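Local coordinates for protein leucyl aminopeptidase (Trypanosoma brucei brucei, PDB 5NTD) that probably removes amino-terminal residues, leucine in particular, from peptides, as a manganese-bound M17 leucyl aminopeptidase captured here with the inhibitor bestatin, at residues A175-K180 and C209-D214; I357-G362 and G374-G379. One frame throughout, in Å; residues are numbered along the deposited sequence.

Contact 1: A175-K180 and C209-D214; sequences AYNSGK and CQRLVD
The loop 175-180 and the last turns of helix 196-214 come no nearer than 9.4 Å between the CA atoms of N177 and R211, and one long side chain bridges that gap. R211 leaves the helix with CG anti to its own N (chi1 -173°) and runs fully extended from CG to NE, which carries the guanidinium to the backbone carbonyls of the loop. Y176 O lies at the edge of the group and accepts a bond from R211 NH1 at 3.2 Å; a weak one from R211 NH2 joins it. R211 NH1 reaches this oxygen from above the carbonyl plane. A175 O sits near the same edge, 2.8 Å from R211 NH2. N177 OD1 lies over one face, offset toward the rim, 3.7 Å from R211 NH2; the amide plane is tilted 21° from the guanidinium. N164 OD1 and S18 OG also accept from R211 NH1 and NH2 respectively. CB of Y176 faces the arginine, 4.0 Å from R211 NH2, while its hydroxyl bonds E11. Here a helix arginine bonds to a main-chain carbonyl of an irregular loop, joining the segment before strand 183-188 to helix 196-214, with helix 6-20 alongside supplying S18 and E11.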
loop_
_atom_site.group_PDB
_atom_site.type_symbol
_atom_site.label_atom_id
_atom_site.label_comp_id
_atom_site.label_asym_id
_atom_site.label_seq_id
_atom_site.Cartn_x
_atom_site.Cartn_y
_atom_site.Cartn_z
ATOM N N ALA G 175 -29.699 -10.210 -28.871
ATOM C CA ALA G 175 -28.300 -10.646 -29.048
ATOM C C ALA G 175 -27.260 -9.494 -28.902
ATOM O O ALA G 175 -26.199 -9.492 -29.513
ATOM C CB ALA G 175 -28.144 -11.338 -30.383
ATOM N N TYR G 176 -27.594 -8.537 -28.040
ATOM C CA TYR G 176 -26.693 -7.413 -27.667
ATOM C C TYR G 176 -26.346 -6.532 -28.879
ATOM O O TYR G 176 -25.283 -5.940 -28.949
ATOM C CB TYR G 176 -25.436 -7.918 -26.981
ATOM C CG TYR G 176 -25.738 -8.592 -25.694
ATOM C CD1 TYR G 176 -26.084 -9.959 -25.647
ATOM C CD2 TYR G 176 -25.707 -7.884 -24.473
ATOM C CE1 TYR G 176 -26.402 -10.580 -24.430
ATOM C CE2 TYR G 176 -26.015 -8.520 -23.273
ATOM C CZ TYR G 176 -26.351 -9.870 -23.255
ATOM O OH TYR G 176 -26.647 -10.481 -22.044
ATOM N N ASN G 177 -27.266 -6.494 -29.838
ATOM C CA ASN G 177 -27.213 -5.528 -30.951
ATOM C C ASN G 177 -27.879 -4.265 -30.484
ATOM O O ASN G 177 -29.030 -4.278 -30.139
ATOM C CB ASN G 177 -27.949 -6.035 -32.192
ATOM C CG ASN G 177 -27.219 -7.157 -32.867
ATOM O OD1 ASN G 177 -26.060 -7.006 -33.280
ATOM N ND2 ASN G 177 -27.862 -8.303 -32.962
ATOM N N SER G 178 -27.141 -3.184 -30.480
ATOM C CA SER G 178 -27.671 -1.926 -29.986
ATOM C C SER G 178 -28.834 -1.483 -30.846
ATOM O O SER G 178 -28.770 -1.561 -32.061
ATOM C CB SER G 178 -26.601 -0.833 -30.000
ATOM O OG SER G 178 -27.132 0.417 -29.577
ATOM N N GLY G 179 -29.852 -0.940 -30.207
ATOM C CA GLY G 179 -30.946 -0.238 -30.915
ATOM C C GLY G 179 -30.754 1.274 -31.012
ATOM O O GLY G 179 -31.576 1.988 -31.594
ATOM N N LYS G 180 -29.625 1.739 -30.499
ATOM C CA LYS G 180 -29.300 3.185 -30.438
ATOM C C LYS G 180 -28.376 3.708 -31.534
ATOM O O LYS G 180 -28.004 4.883 -31.546
ATOM C CB LYS G 180 -28.674 3.490 -29.083
ATOM C CG LYS G 180 -29.516 2.913 -27.942
ATOM C CD LYS G 180 -29.191 3.549 -26.613
ATOM C CE LYS G 180 -29.923 2.843 -25.492
ATOM N NZ LYS G 180 -31.390 2.948 -25.606
ATOM N N CYS G 209 -14.372 -5.668 -34.629
ATOM C CA CYS G 209 -13.254 -5.636 -33.679
ATOM C C CYS G 209 -13.704 -4.946 -32.395
ATOM O O CYS G 209 -13.555 -5.471 -31.292
ATOM C CB CYS G 209 -12.075 -4.925 -34.277
ATOM S SG CYS G 209 -10.596 -4.921 -33.224
ATOM N N GLN G 210 -14.359 -3.811 -32.577
ATOM C CA GLN G 210 -14.962 -3.066 -31.457
ATOM C C GLN G 210 -15.933 -3.922 -30.661
ATOM O O GLN G 210 -15.926 -3.945 -29.416
ATOM C CB GLN G 210 -15.659 -1.825 -31.960
ATOM C CG GLN G 210 -16.028 -0.850 -30.877
ATOM C CD GLN G 210 -17.036 0.182 -31.368
ATOM O OE1 GLN G 210 -16.728 1.359 -31.483
ATOM N NE2 GLN G 210 -18.261 -0.264 -31.619
ATOM N N ARG G 211 -16.746 -4.671 -31.380
ATOM C CA ARG G 211 -17.793 -5.513 -30.762
ATOM C C ARG G 211 -17.163 -6.573 -29.889
ATOM O O ARG G 211 -17.584 -6.806 -28.753
ATOM C CB ARG G 211 -18.654 -6.160 -31.842
ATOM C CG ARG G 211 -19.867 -6.905 -31.295
ATOM C CD ARG G 211 -20.781 -7.439 -32.406
ATOM N NE ARG G 211 -21.901 -8.137 -31.807
ATOM C CZ ARG G 211 -22.932 -7.537 -31.210
ATOM N NH1 ARG G 211 -23.048 -6.213 -31.191
ATOM N NH2 ARG G 211 -23.862 -8.289 -30.604
ATOM N N LEU G 212 -16.172 -7.243 -30.441
ATOM C CA LEU G 212 -15.505 -8.356 -29.752
ATOM C C LEU G 212 -14.808 -7.850 -28.458
ATOM O O LEU G 212 -14.854 -8.488 -27.417
ATOM C CB LEU G 212 -14.503 -9.051 -30.654
ATOM C CG LEU G 212 -15.091 -9.759 -31.896
ATOM C CD1 LEU G 212 -13.992 -10.112 -32.845
ATOM C CD2 LEU G 212 -15.868 -11.009 -31.517
ATOM N N VAL G 213 -14.184 -6.692 -28.574
ATOM C CA VAL G 213 -13.426 -6.105 -27.469
ATOM C C VAL G 213 -14.365 -5.588 -26.362
ATOM O O VAL G 213 -14.189 -5.896 -25.190
ATOM C CB VAL G 213 -12.464 -5.021 -27.976
ATOM C CG1 VAL G 213 -11.738 -4.355 -26.813
ATOM C CG2 VAL G 213 -11.447 -5.658 -28.892
ATOM N N ASP G 214 -15.393 -4.867 -26.774
ATOM C CA ASP G 214 -16.464 -4.364 -25.860
ATOM C C ASP G 214 -17.156 -5.497 -25.105
ATOM O O ASP G 214 -17.540 -5.365 -23.971
ATOM C CB ASP G 214 -17.565 -3.612 -26.617
ATOM C CG ASP G 214 -17.256 -2.136 -26.829
ATOM O OD1 ASP G 214 -16.443 -1.559 -26.079
ATOM O OD2 ASP G 214 -17.797 -1.586 -27.800
#

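Contact 2: I357-G362 and G374-G379; sequences IVMKSG and GRIVLG. With BCT (bicarbonate ion), chain B.
O2 of the bicarbonate is held at the start of helix 374-387 by three nitrogens of R375. R375 NE donates to bicarbonate O2 at 2.6 Å, nearly straight at 173°, and R375 N adds a bond of 3.1 Å to the same oxygen; the bond from R375 NH2 is weak. R375 NH2 holds bicarbonate O3 at 3.2 Å, while G374 N binds bicarbonate O1 at 2.8 Å. With CG between N and the carbonyl carbon (chi1 71°) and a bend at chi3, NE comes round so that it and the backbone N converge on O2. The helix dipole would be expected to favour the anion there. I376 meets segment 357-362: its CD1 lies 4.1 Å from I357 CD1, and M359 crosses it at about a right angle, M359 SD 4.1 Å from I376 CG2. The bent M359 chain brings CE to 3.8 Å from G379 CA, against backbone that carries no side chain. A water accepts from S361 N and donates weakly to G379 O. D380 OD1 accepts from the backbone N of K360, helix 254-260 covers I357 and I376, and helix 471-480 packs on R375 and L378; strand 356-358 pairs with strand 364-366.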
loop_
_atom_site.group_PDB
_atom_site.type_symbol
_atom_site.label_atom_id
_atom_site.label_comp_id
_atom_site.label_asym_id
_atom_site.label_seq_id
_atom_site.Cartn_x
_atom_site.Cartn_y
_atom_site.Cartn_z
ATOM N N ILE G 357 7.490 -24.044 -17.272
ATOM C CA ILE G 357 6.755 -24.412 -18.502
ATOM C C ILE G 357 7.703 -24.901 -19.585
ATOM O O ILE G 357 8.763 -24.320 -19.817
ATOM C CB ILE G 357 6.010 -23.188 -19.071
ATOM C CG1 ILE G 357 4.846 -22.829 -18.166
ATOM C CG2 ILE G 357 5.507 -23.438 -20.493
ATOM C CD1 ILE G 357 4.298 -21.436 -18.471
ATOM N N VAL G 358 7.322 -25.985 -20.238
ATOM C CA VAL G 358 8.031 -26.419 -21.462
ATOM C C VAL G 358 7.258 -25.864 -22.665
ATOM O O VAL G 358 6.171 -26.321 -22.994
ATOM C CB VAL G 358 8.188 -27.942 -21.579
ATOM C CG1 VAL G 358 9.073 -28.282 -22.786
ATOM C CG2 VAL G 358 8.803 -28.520 -20.315
ATOM N N MET G 359 7.832 -24.839 -23.268
ATOM C CA MET G 359 7.180 -24.144 -24.387
ATOM C C MET G 359 7.221 -25.040 -25.632
ATOM O O MET G 359 8.014 -25.965 -25.713
ATOM C CB MET G 359 7.890 -22.825 -24.701
ATOM C CG MET G 359 7.930 -21.821 -23.533
ATOM S SD MET G 359 6.325 -21.051 -23.247
ATOM C CE MET G 359 6.293 -19.903 -24.627
ATOM N N LYS G 360 6.352 -24.753 -26.578
ATOM C CA LYS G 360 6.362 -25.462 -27.877
ATOM C C LYS G 360 7.695 -25.335 -28.584
ATOM O O LYS G 360 8.173 -26.279 -29.192
ATOM C CB LYS G 360 5.273 -24.968 -28.794
ATOM C CG LYS G 360 5.186 -25.745 -30.101
ATOM C CD LYS G 360 4.795 -27.180 -29.892
ATOM C CE LYS G 360 4.887 -27.920 -31.235
ATOM N NZ LYS G 360 4.466 -29.340 -31.105
ATOM N N SER G 361 8.349 -24.208 -28.402
ATOM C CA SER G 361 9.718 -24.004 -28.901
ATOM C C SER G 361 10.759 -24.978 -28.343
ATOM O O SER G 361 11.882 -25.019 -28.828
ATOM C CB SER G 361 10.180 -22.587 -28.609
ATOM O OG SER G 361 10.414 -22.407 -27.210
ATOM N N GLY G 362 10.421 -25.671 -27.272
ATOM C CA GLY G 362 11.379 -26.550 -26.524
ATOM C C GLY G 362 12.102 -25.844 -25.379
ATOM O O GLY G 362 12.787 -26.466 -24.573
ATOM N N GLY G 374 0.691 -13.021 -21.278
ATOM C CA GLY G 374 0.527 -12.712 -22.683
ATOM C C GLY G 374 1.726 -13.139 -23.471
ATOM O O GLY G 374 1.615 -13.763 -24.517
ATOM N N ARG G 375 2.889 -12.812 -22.955
ATOM C CA ARG G 375 4.111 -13.121 -23.651
ATOM C C ARG G 375 4.304 -14.624 -23.781
ATOM O O ARG G 375 4.903 -15.116 -24.737
ATOM C CB ARG G 375 5.306 -12.451 -22.966
ATOM C CG ARG G 375 5.675 -13.066 -21.641
ATOM C CD ARG G 375 6.606 -12.144 -20.877
ATOM N NE ARG G 375 5.906 -10.926 -20.449
ATOM C CZ ARG G 375 6.507 -9.867 -19.932
ATOM N NH1 ARG G 375 7.827 -9.856 -19.781
ATOM N NH2 ARG G 375 5.812 -8.820 -19.611
ATOM N N ILE G 376 3.806 -15.352 -22.789
ATOM C CA ILE G 376 3.913 -16.836 -22.789
ATOM C C ILE G 376 3.048 -17.435 -23.901
ATOM O O ILE G 376 3.445 -18.267 -24.686
ATOM C CB ILE G 376 3.489 -17.417 -21.430
ATOM C CG1 ILE G 376 4.548 -17.045 -20.371
ATOM C CG2 ILE G 376 3.316 -18.918 -21.521
ATOM C CD1 ILE G 376 4.172 -17.405 -18.963
ATOM N N VAL G 377 1.843 -16.983 -23.918
ATOM C CA VAL G 377 0.840 -17.418 -24.873
ATOM C C VAL G 377 1.314 -17.085 -26.319
ATOM O O VAL G 377 1.257 -17.879 -27.235
ATOM C CB VAL G 377 -0.474 -16.750 -24.405
ATOM C CG1 VAL G 377 -1.197 -16.006 -25.462
ATOM C CG2 VAL G 377 -1.320 -17.747 -23.643
ATOM N N LEU G 378 1.852 -15.896 -26.471
ATOM C CA LEU G 378 2.384 -15.444 -27.745
ATOM C C LEU G 378 3.617 -16.217 -28.158
ATOM O O LEU G 378 3.901 -16.386 -29.347
ATOM C CB LEU G 378 2.695 -13.945 -27.698
ATOM C CG LEU G 378 1.472 -13.036 -27.615
ATOM C CD1 LEU G 378 1.879 -11.633 -27.224
ATOM C CD2 LEU G 378 0.724 -13.012 -28.942
ATOM N N GLY G 379 4.389 -16.636 -27.178
ATOM C CA GLY G 379 5.596 -17.456 -27.458
ATOM C C GLY G 379 5.241 -18.751 -28.192
ATOM O O GLY G 379 5.876 -19.146 -29.165
HETATM C C BCT B . 2.371 -10.013 -20.295
HETATM O O1 BCT B . 1.088 -10.431 -20.374
HETATM O O2 BCT B . 3.324 -10.650 -20.748
HETATM O O3 BCT B . 2.638 -8.945 -19.695
HETATM O O HOH W 1 6.803 -21.770 -27.921
#

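The two contacts follow one another along the chain, both segments of contact 1 preceding those of contact 2 in the sequence, with centres 32 Å apart and nearest atoms about 14 Å apart. They share no helix or strand. Contact 1 ties the loop between helix 150-158 and strand 183-188, the latter part of the six-stranded sheet, to helix 196-214. Contact 2 lies wholly in the catalytic domain, where helix 374-387 begins beside the bicarbonate site and directly follows the metal ligands D371 and E373. The hexamer links the two regions differently: Y176 packs on V358 of a neighbouring subunit, so one residue of each contact meets the other across a subunit interface.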